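PDB 4MFI: Sn-glycerol-3-phosphate ABC transporter substrate-binding protein UspB from Mycobacterium tuberculosis, which binds glycerophosphocholine as the substrate-binding subunit of an ABC transporter, probably handing it on to the membrane-spanning part of the importer. Local coordinates for residues G47-A52 and A337-Q342; R152-F157 and G344-R349; P38-S43 and S68-D73. All blocks are in the same frame, centred on the assembly; numbering follows the deposited sequence.

Overall arrangement
Contacts 1 and 2 are neighbours, their centres about 13 Å apart, because helix 333-343 of contact 1 runs straight into the loop of contact 2. S340 OG and Y345 O, 2.6 Å apart, form a probable hydrogen bond between them. Contact 3 pairs the two strands of a beta-alpha-beta unit whose connecting helix, 50-63, starts in contact 1; the two centres lie about 16 Å apart and meet lightly, S50 O lying 4.1 Å from L71 CD2. Contacts 2 and 3 do not touch, with about 9 Å between nearest atoms, yet both reach the same mixed sheet. Contact 2 lies closest to the chain's centre, contact 3 farthest out.

Contact 1 (G47-A52 and A337-Q342); sequences GQSSAA and AYFSQQ
The backbones come nearest at A52 and F339, whose CA atoms are 6.4 Å apart, where the first turn of helix 50-63 leans on helix 333-343. This is helix-to-helix packing in the alpha/beta fold of a periplasmic-binding-protein relative, and it joins an early helix of the chain to one that follows almost 300 residues later. A52 carries the middle of the contact. Its methyl CB points at the other helix and reaches Q342 CB on one side at 4.0 Å, while Y338 CE2 lies equally near. The tyrosine ring turns its edge to the A52 carbonyl, with A52 O close to the ring plane and 3.8 Å from Y338 CE2. With CG anti to the backbone N (chi1 170°), Y338 reaches across to helix 50-63, where R59 adds a cation-pi contact. Q342, with CG beside its backbone N, lays that CG over one face of the same ring, 3.5 Å above the plane and toward the rim. F339 meets the residue just before the helix, its CE1 3.9 Å from S49 CB, and A52 CB approaches the ring obliquely as well. The hydroxyl of S49 is not spent on this helix but bonded to P46 O, even though S49 sits at the N-cap position of helix 50-63. Between the two segments lies a water that cannot serve every acceptor within its reach at once; it is placed to donate to Q48 O at 3.1 Å and to Q342 O at 3.0 Å.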
loop_
_atom_site.group_PDB
_atom_site.type_symbol
_atom_site.label_atom_id
_atom_site.label_comp_id
_atom_site.label_asym_id
_atom_site.label_seq_id
_atom_site.Cartn_x
_atom_site.Cartn_y
_atom_site.Cartn_z
ATOM N N GLY A 47 5.697 1.813 11.301
ATOM C CA GLY A 47 6.639 0.739 11.554
ATOM C C GLY A 47 7.576 1.048 12.706
ATOM O O GLY A 47 8.714 0.574 12.723
ATOM N N GLN A 48 7.097 1.850 13.659
ATOM C CA GLN A 48 7.863 2.236 14.852
ATOM C C GLN A 48 9.214 2.830 14.480
ATOM O O GLN A 48 10.257 2.410 14.996
ATOM C CB GLN A 48 8.063 1.044 15.784
ATOM C CG GLN A 48 6.777 0.413 16.266
ATOM C CD GLN A 48 7.019 -0.535 17.421
ATOM O OE1 GLN A 48 7.767 -0.219 18.346
ATOM N NE2 GLN A 48 6.396 -1.708 17.368
ATOM N N SER A 49 9.178 3.824 13.600
ATOM C CA SER A 49 10.372 4.274 12.895
ATOM C C SER A 49 10.943 5.596 13.376
ATOM O O SER A 49 11.731 6.208 12.660
ATOM C CB SER A 49 10.070 4.385 11.401
ATOM O OG SER A 49 8.964 5.247 11.172
ATOM N N SER A 50 10.571 6.040 14.575
ATOM C CA SER A 50 11.049 7.341 15.049
ATOM C C SER A 50 12.578 7.420 15.109
ATOM O O SER A 50 13.151 8.441 14.748
ATOM C CB SER A 50 10.423 7.726 16.393
ATOM O OG SER A 50 10.892 6.904 17.447
ATOM N N ALA A 51 13.234 6.347 15.546
ATOM C CA ALA A 51 14.699 6.321 15.556
ATOM C C ALA A 51 15.292 6.462 14.152
ATOM O O ALA A 51 16.262 7.197 13.949
ATOM C CB ALA A 51 15.217 5.055 16.234
ATOM N N ALA A 52 14.716 5.759 13.181
ATOM C CA ALA A 52 15.193 5.856 11.805
ATOM C C ALA A 52 14.962 7.258 11.256
ATOM O O ALA A 52 15.798 7.796 10.530
ATOM C CB ALA A 52 14.516 4.822 10.933
ATOM N N ALA A 337 17.018 3.191 1.196
ATOM C CA ALA A 337 17.571 1.876 1.508
ATOM C C ALA A 337 17.693 1.703 3.018
ATOM O O ALA A 337 17.271 0.684 3.570
ATOM C CB ALA A 337 18.923 1.684 0.837
ATOM N N TYR A 338 18.259 2.708 3.682
ATOM C CA TYR A 338 18.367 2.697 5.139
ATOM C C TYR A 338 17.003 2.573 5.820
ATOM O O TYR A 338 16.819 1.737 6.717
ATOM C CB TYR A 338 19.098 3.947 5.642
ATOM C CG TYR A 338 19.034 4.111 7.141
ATOM C CD1 TYR A 338 19.845 3.355 7.978
ATOM C CD2 TYR A 338 18.145 5.010 7.720
ATOM C CE1 TYR A 338 19.775 3.498 9.352
ATOM C CE2 TYR A 338 18.068 5.163 9.085
ATOM C CZ TYR A 338 18.881 4.405 9.898
ATOM O OH TYR A 338 18.798 4.559 11.261
ATOM N N PHE A 339 16.049 3.399 5.395
ATOM C CA PHE A 339 14.712 3.368 5.972
ATOM C C PHE A 339 14.090 1.979 5.820
ATOM O O PHE A 339 13.498 1.443 6.766
ATOM C CB PHE A 339 13.828 4.431 5.315
ATOM C CG PHE A 339 12.516 4.651 6.015
ATOM C CD1 PHE A 339 12.461 5.349 7.216
ATOM C CD2 PHE A 339 11.331 4.195 5.455
ATOM C CE1 PHE A 339 11.250 5.568 7.858
ATOM C CE2 PHE A 339 10.114 4.408 6.093
ATOM C CZ PHE A 339 10.079 5.096 7.299
ATOM N N SER A 340 14.246 1.398 4.634
ATOM C CA SER A 340 13.749 0.051 4.348
ATOM C C SER A 340 14.364 -0.996 5.276
ATOM O O SER A 340 13.658 -1.839 5.830
ATOM C CB SER A 340 14.033 -0.316 2.886
ATOM O OG SER A 340 13.658 -1.656 2.616
ATOM N N GLN A 341 15.681 -0.944 5.443
ATOM C CA GLN A 341 16.374 -1.901 6.306
ATOM C C GLN A 341 15.921 -1.802 7.759
ATOM O O GLN A 341 15.879 -2.803 8.475
ATOM C CB GLN A 341 17.885 -1.686 6.220
ATOM C CG GLN A 341 18.461 -2.010 4.856
ATOM C CD GLN A 341 19.771 -1.300 4.584
ATOM O OE1 GLN A 341 20.442 -0.818 5.502
ATOM N NE2 GLN A 341 20.142 -1.226 3.310
ATOM N N GLN A 342 15.570 -0.594 8.184
ATOM C CA GLN A 342 15.185 -0.359 9.570
ATOM C C GLN A 342 13.720 -0.672 9.867
ATOM O O GLN A 342 13.376 -0.971 11.014
ATOM C CB GLN A 342 15.485 1.090 9.964
ATOM C CG GLN A 342 16.963 1.425 9.997
ATOM C CD GLN A 342 17.722 0.547 10.966
ATOM O OE1 GLN A 342 17.336 0.412 12.129
ATOM N NE2 GLN A 342 18.800 -0.067 10.494
HETATM O O HOH W 1 11.800 0.914 12.795
#

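Contact 2 (R152-F157 and G344-R349); sequences RSTPLF and GYLPVR
R152, S153 and T154, on and just beyond one run of the long broken strand 144-160, meet Y345, L346 and V348 of the loop that leaves helix 333-343. In this two-lobed binding-protein fold strand 144-160 pairs with several strands of the mixed sheet, and the loop crosses it at a steep angle, 106° between the touching parts. The loop adds no strand to the sheet here; instead R152 and L346 grip each other through both backbone polar groups. L346 N donates to R152 O at 3.0 Å, in the carbonyl plane and fairly straight. A water closes the other half of the pairing: R152 N donates to it at 2.7 Å, and the water donates a hydrogen bond to L346 O at 2.6 Å. R152 O has a second neighbour in the Y345 ring, which turns its edge to the oxygen, CD1 being 3.5 Å away.

Apolar branches fill in round these bonds. L346 reaches T154 with CD1, which comes within 3.9 Å of T154 CG2 as the two side chains cross at about a right angle, and helix 366-374 covers the leucine through A371. At the other end R152 bends at chi2 and chi3, so only the root of its side chain stays here: R152 CG lies 4.0 Å from V348 CG1. The guanidinium travels on to D138 in a salt bridge and to G305 O through NE, which leaves the arginine firmly held. Within 152-157, T154 OG1 donates to P155 O at 2.9 Å, rising 41° out of the carbonyl plane.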
loop_
_atom_site.group_PDB
_atom_site.type_symbol
_atom_site.label_atom_id
_atom_site.label_comp_id
_atom_site.label_asym_id
_atom_site.label_seq_id
_atom_site.Cartn_x
_atom_site.Cartn_y
_atom_site.Cartn_z
ATOM N N ARG A 152 6.299 2.635 1.924
ATOM C CA ARG A 152 5.486 1.931 0.937
ATOM C C ARG A 152 5.565 0.417 1.091
ATOM O O ARG A 152 6.593 -0.124 1.487
ATOM C CB ARG A 152 5.894 2.345 -0.485
ATOM C CG ARG A 152 5.956 3.877 -0.707
ATOM C CD ARG A 152 4.656 4.621 -0.312
ATOM N NE ARG A 152 3.519 3.898 -0.858
ATOM C CZ ARG A 152 3.036 4.050 -2.088
ATOM N NH1 ARG A 152 3.490 5.012 -2.892
ATOM N NH2 ARG A 152 2.060 3.254 -2.494
ATOM N N SER A 153 4.462 -0.249 0.761
ATOM C CA SER A 153 4.328 -1.691 0.895
ATOM C C SER A 153 3.575 -2.221 -0.314
ATOM O O SER A 153 3.037 -1.444 -1.107
ATOM C CB SER A 153 3.499 -1.993 2.132
ATOM O OG SER A 153 2.231 -1.374 1.991
ATOM N N THR A 154 3.542 -3.543 -0.457
ATOM C CA THR A 154 2.648 -4.198 -1.409
ATOM C C THR A 154 2.117 -5.466 -0.758
ATOM O O THR A 154 2.640 -5.911 0.266
ATOM C CB THR A 154 3.359 -4.637 -2.714
ATOM O OG1 THR A 154 4.171 -5.786 -2.448
ATOM C CG2 THR A 154 4.199 -3.521 -3.313
ATOM N N PRO A 155 1.082 -6.068 -1.352
ATOM C CA PRO A 155 0.750 -7.423 -0.912
ATOM C C PRO A 155 1.836 -8.420 -1.333
ATOM O O PRO A 155 2.617 -8.169 -2.261
ATOM C CB PRO A 155 -0.559 -7.713 -1.653
ATOM C CG PRO A 155 -1.149 -6.352 -1.907
ATOM C CD PRO A 155 0.051 -5.518 -2.249
ATOM N N LEU A 156 1.868 -9.550 -0.639
ATOM C CA LEU A 156 2.833 -10.610 -0.885
ATOM C C LEU A 156 2.116 -11.934 -0.641
ATOM O O LEU A 156 1.233 -12.008 0.213
ATOM C CB LEU A 156 4.001 -10.456 0.086
ATOM C CG LEU A 156 5.299 -11.176 -0.251
ATOM C CD1 LEU A 156 5.833 -10.707 -1.592
ATOM C CD2 LEU A 156 6.323 -10.934 0.859
ATOM N N PHE A 157 2.476 -12.970 -1.398
ATOM C CA PHE A 157 1.864 -14.290 -1.241
ATOM C C PHE A 157 2.762 -15.149 -0.352
ATOM O O PHE A 157 3.865 -15.519 -0.742
ATOM C CB PHE A 157 1.652 -14.943 -2.618
ATOM C CG PHE A 157 0.807 -16.189 -2.585
ATOM C CD1 PHE A 157 1.351 -17.413 -2.198
ATOM C CD2 PHE A 157 -0.530 -16.146 -2.969
ATOM C CE1 PHE A 157 0.560 -18.573 -2.164
ATOM C CE2 PHE A 157 -1.320 -17.296 -2.954
ATOM C CZ PHE A 157 -0.776 -18.510 -2.546
ATOM N N GLY A 344 11.195 -2.281 7.292
ATOM C CA GLY A 344 10.484 -3.283 6.519
ATOM C C GLY A 344 9.669 -2.713 5.375
ATOM O O GLY A 344 9.114 -3.472 4.572
ATOM N N TYR A 345 9.582 -1.385 5.292
ATOM C CA TYR A 345 9.011 -0.751 4.107
ATOM C C TYR A 345 9.966 -0.948 2.936
ATOM O O TYR A 345 11.121 -1.334 3.129
ATOM C CB TYR A 345 8.694 0.732 4.357
ATOM C CG TYR A 345 7.542 0.886 5.312
ATOM C CD1 TYR A 345 6.249 0.562 4.920
ATOM C CD2 TYR A 345 7.744 1.318 6.617
ATOM C CE1 TYR A 345 5.188 0.671 5.798
ATOM C CE2 TYR A 345 6.685 1.432 7.498
ATOM C CZ TYR A 345 5.413 1.105 7.086
ATOM O OH TYR A 345 4.358 1.213 7.963
ATOM N N LEU A 346 9.486 -0.706 1.724
ATOM C CA LEU A 346 10.251 -1.015 0.523
ATOM C C LEU A 346 11.028 0.207 0.031
ATOM O O LEU A 346 10.532 1.330 0.114
ATOM C CB LEU A 346 9.303 -1.521 -0.568
ATOM C CG LEU A 346 8.459 -2.730 -0.149
ATOM C CD1 LEU A 346 7.476 -3.134 -1.238
ATOM C CD2 LEU A 346 9.359 -3.896 0.232
ATOM N N PRO A 347 12.250 -0.001 -0.489
ATOM C CA PRO A 347 12.998 1.137 -1.041
ATOM C C PRO A 347 12.222 1.781 -2.187
ATOM O O PRO A 347 11.695 1.064 -3.045
ATOM C CB PRO A 347 14.298 0.495 -1.556
ATOM C CG PRO A 347 14.406 -0.815 -0.823
ATOM C CD PRO A 347 12.995 -1.265 -0.592
ATOM N N VAL A 348 12.148 3.113 -2.204
ATOM C CA VAL A 348 11.300 3.794 -3.179
ATOM C C VAL A 348 12.063 4.248 -4.424
ATOM O O VAL A 348 11.466 4.815 -5.343
ATOM C CB VAL A 348 10.549 4.990 -2.547
ATOM C CG1 VAL A 348 9.808 4.545 -1.284
ATOM C CG2 VAL A 348 11.507 6.141 -2.226
ATOM N N ARG A 349 13.372 3.989 -4.449
ATOM C CA ARG A 349 14.225 4.377 -5.569
ATOM C C ARG A 349 14.726 3.152 -6.304
ATOM O O ARG A 349 15.169 2.186 -5.669
ATOM C CB ARG A 349 15.436 5.183 -5.074
ATOM C CG ARG A 349 15.078 6.514 -4.418
ATOM C CD ARG A 349 14.603 7.535 -5.443
ATOM N NE ARG A 349 15.725 7.972 -6.259
ATOM C CZ ARG A 349 16.345 9.139 -6.122
ATOM N NH1 ARG A 349 15.940 10.017 -5.208
ATOM N NH2 ARG A 349 17.372 9.425 -6.902
HETATM O O HOH W 2 9.012 2.736 1.680
#

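Contact 3 (P38-S43 and S68-D73); sequences PIDFWS and SVKLID
W42 carries its CG beside the backbone N (chi1 -73°), which lays the indole alongside I72. I72 in turn holds its CG2 methyl over the face of the five-membered ring, 4.2 Å from the centroid, a CH-pi contact. CD1 of W42 packs closer still, 3.5 Å from I72 CB. On the other side of the sheet F41 and L71 both swing CG anti to the backbone N and lie side by side, pointing the same way; F41 CD2 meets L71 CD1 at 3.6 Å, the methyl approaching the ring obliquely.

The backbones between them form the parallel pair of a beta-alpha-beta crossover: strand 39-43, helix 50-63, strand 69-73, with the strands 24° apart in direction. Bonds alternate across the ladder, I39 N to S68 O, K70 N to I39 O, F41 N to K70 O and I72 N to F41 O, all 2.8 to 2.9 Å. The last rung, S43 N to I72 O, stretches to 3.2 Å. V69 and L71 face the crossover helix through I57, and F41 CB adds V69 CG1 at 3.9 Å. On the face of the sheet that carries W42 and I72, D40 OD1 rests 3.6 Å from K70 CB, while D40 OD2 makes a salt bridge with K33.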
loop_
_atom_site.group_PDB
_atom_site.type_symbol
_atom_site.label_atom_id
_atom_site.label_comp_id
_atom_site.label_asym_id
_atom_site.label_seq_id
_atom_site.Cartn_x
_atom_site.Cartn_y
_atom_site.Cartn_z
ATOM N N PRO A 38 12.085 26.145 12.216
ATOM C CA PRO A 38 12.486 24.839 11.681
ATOM C C PRO A 38 11.431 24.233 10.767
ATOM O O PRO A 38 10.244 24.566 10.871
ATOM C CB PRO A 38 12.629 23.975 12.938
ATOM C CG PRO A 38 12.903 24.945 14.037
ATOM C CD PRO A 38 12.109 26.172 13.690
ATOM N N ILE A 39 11.874 23.357 9.873
ATOM C CA ILE A 39 10.972 22.548 9.065
ATOM C C ILE A 39 10.201 21.595 9.980
ATOM O O ILE A 39 10.806 20.763 10.662
ATOM C CB ILE A 39 11.761 21.737 8.019
ATOM C CG1 ILE A 39 12.482 22.686 7.053
ATOM C CG2 ILE A 39 10.840 20.783 7.258
ATOM C CD1 ILE A 39 13.513 22.006 6.161
ATOM N N ASP A 40 8.875 21.723 10.006
ATOM C CA ASP A 40 8.040 20.872 10.852
ATOM C C ASP A 40 7.589 19.645 10.067
ATOM O O ASP A 40 6.849 19.760 9.085
ATOM C CB ASP A 40 6.833 21.657 11.390
ATOM C CG ASP A 40 7.226 22.717 12.419
ATOM O OD1 ASP A 40 8.062 22.419 13.301
ATOM O OD2 ASP A 40 6.710 23.858 12.344
ATOM N N PHE A 41 8.068 18.476 10.486
ATOM C CA PHE A 41 7.787 17.208 9.818
ATOM C C PHE A 41 6.815 16.413 10.683
ATOM O O PHE A 41 7.174 15.935 11.764
ATOM C CB PHE A 41 9.100 16.442 9.597
ATOM C CG PHE A 41 8.929 15.050 9.048
ATOM C CD1 PHE A 41 7.810 14.700 8.297
ATOM C CD2 PHE A 41 9.895 14.083 9.293
ATOM C CE1 PHE A 41 7.657 13.410 7.806
ATOM C CE2 PHE A 41 9.755 12.791 8.798
ATOM C CZ PHE A 41 8.635 12.456 8.052
ATOM N N TRP A 42 5.578 16.297 10.207
ATOM C CA TRP A 42 4.534 15.566 10.919
ATOM C C TRP A 42 4.467 14.122 10.454
ATOM O O TRP A 42 4.108 13.841 9.306
ATOM C CB TRP A 42 3.172 16.221 10.698
ATOM C CG TRP A 42 2.982 17.517 11.424
ATOM C CD1 TRP A 42 3.949 18.305 11.987
ATOM C CD2 TRP A 42 1.736 18.176 11.672
ATOM N NE1 TRP A 42 3.377 19.414 12.566
ATOM C CE2 TRP A 42 2.019 19.358 12.385
ATOM C CE3 TRP A 42 0.405 17.881 11.357
ATOM C CZ2 TRP A 42 1.020 20.249 12.783
ATOM C CZ3 TRP A 42 -0.585 18.766 11.755
ATOM C CH2 TRP A 42 -0.272 19.932 12.461
ATOM N N SER A 43 4.813 13.207 11.353
ATOM C CA SER A 43 4.835 11.785 11.042
ATOM C C SER A 43 4.130 10.968 12.122
ATOM O O SER A 43 4.053 11.384 13.281
ATOM C CB SER A 43 6.284 11.310 10.908
ATOM O OG SER A 43 6.344 9.919 10.646
ATOM N N SER A 68 17.109 23.252 9.926
ATOM C CA SER A 68 16.851 22.276 10.974
ATOM C C SER A 68 15.433 21.735 10.838
ATOM O O SER A 68 14.541 22.413 10.318
ATOM C CB SER A 68 17.062 22.885 12.357
ATOM O OG SER A 68 16.165 23.954 12.575
ATOM N N VAL A 69 15.241 20.506 11.295
ATOM C CA VAL A 69 13.955 19.833 11.188
ATOM C C VAL A 69 13.462 19.424 12.567
ATOM O O VAL A 69 14.228 18.917 13.391
ATOM C CB VAL A 69 14.061 18.570 10.303
ATOM C CG1 VAL A 69 12.698 17.910 10.150
ATOM C CG2 VAL A 69 14.641 18.917 8.940
ATOM N N LYS A 70 12.182 19.664 12.819
ATOM C CA LYS A 70 11.540 19.226 14.044
ATOM C C LYS A 70 10.634 18.043 13.706
ATOM O O LYS A 70 9.725 18.165 12.878
ATOM C CB LYS A 70 10.734 20.381 14.642
ATOM C CG LYS A 70 9.933 20.042 15.882
ATOM C CD LYS A 70 10.780 19.427 16.979
ATOM C CE LYS A 70 9.922 19.129 18.208
ATOM N NZ LYS A 70 10.685 18.432 19.286
ATOM N N LEU A 71 10.908 16.897 14.323
ATOM C CA LEU A 71 10.076 15.713 14.149
ATOM C C LEU A 71 8.917 15.776 15.130
ATOM O O LEU A 71 9.116 15.779 16.347
ATOM C CB LEU A 71 10.894 14.440 14.372
ATOM C CG LEU A 71 10.159 13.110 14.165
ATOM C CD1 LEU A 71 9.696 12.974 12.724
ATOM C CD2 LEU A 71 11.048 11.932 14.551
ATOM N N ILE A 72 7.704 15.850 14.592
ATOM C CA ILE A 72 6.505 15.968 15.400
ATOM C C ILE A 72 5.757 14.643 15.381
ATOM O O ILE A 72 5.484 14.113 14.307
ATOM C CB ILE A 72 5.573 17.051 14.823
ATOM C CG1 ILE A 72 6.291 18.398 14.735
ATOM C CG2 ILE A 72 4.302 17.166 15.651
ATOM C CD1 ILE A 72 6.688 18.943 16.071
ATOM N N ASP A 73 5.439 14.102 16.558
ATOM C CA ASP A 73 4.553 12.940 16.642
ATOM C C ASP A 73 3.127 13.415 16.379
ATOM O O ASP A 73 2.459 13.950 17.270
ATOM C CB ASP A 73 4.652 12.260 18.011
ATOM C CG ASP A 73 3.962 10.896 18.046
ATOM O OD1 ASP A 73 3.134 10.607 17.151
ATOM O OD2 ASP A 73 4.248 10.109 18.977
#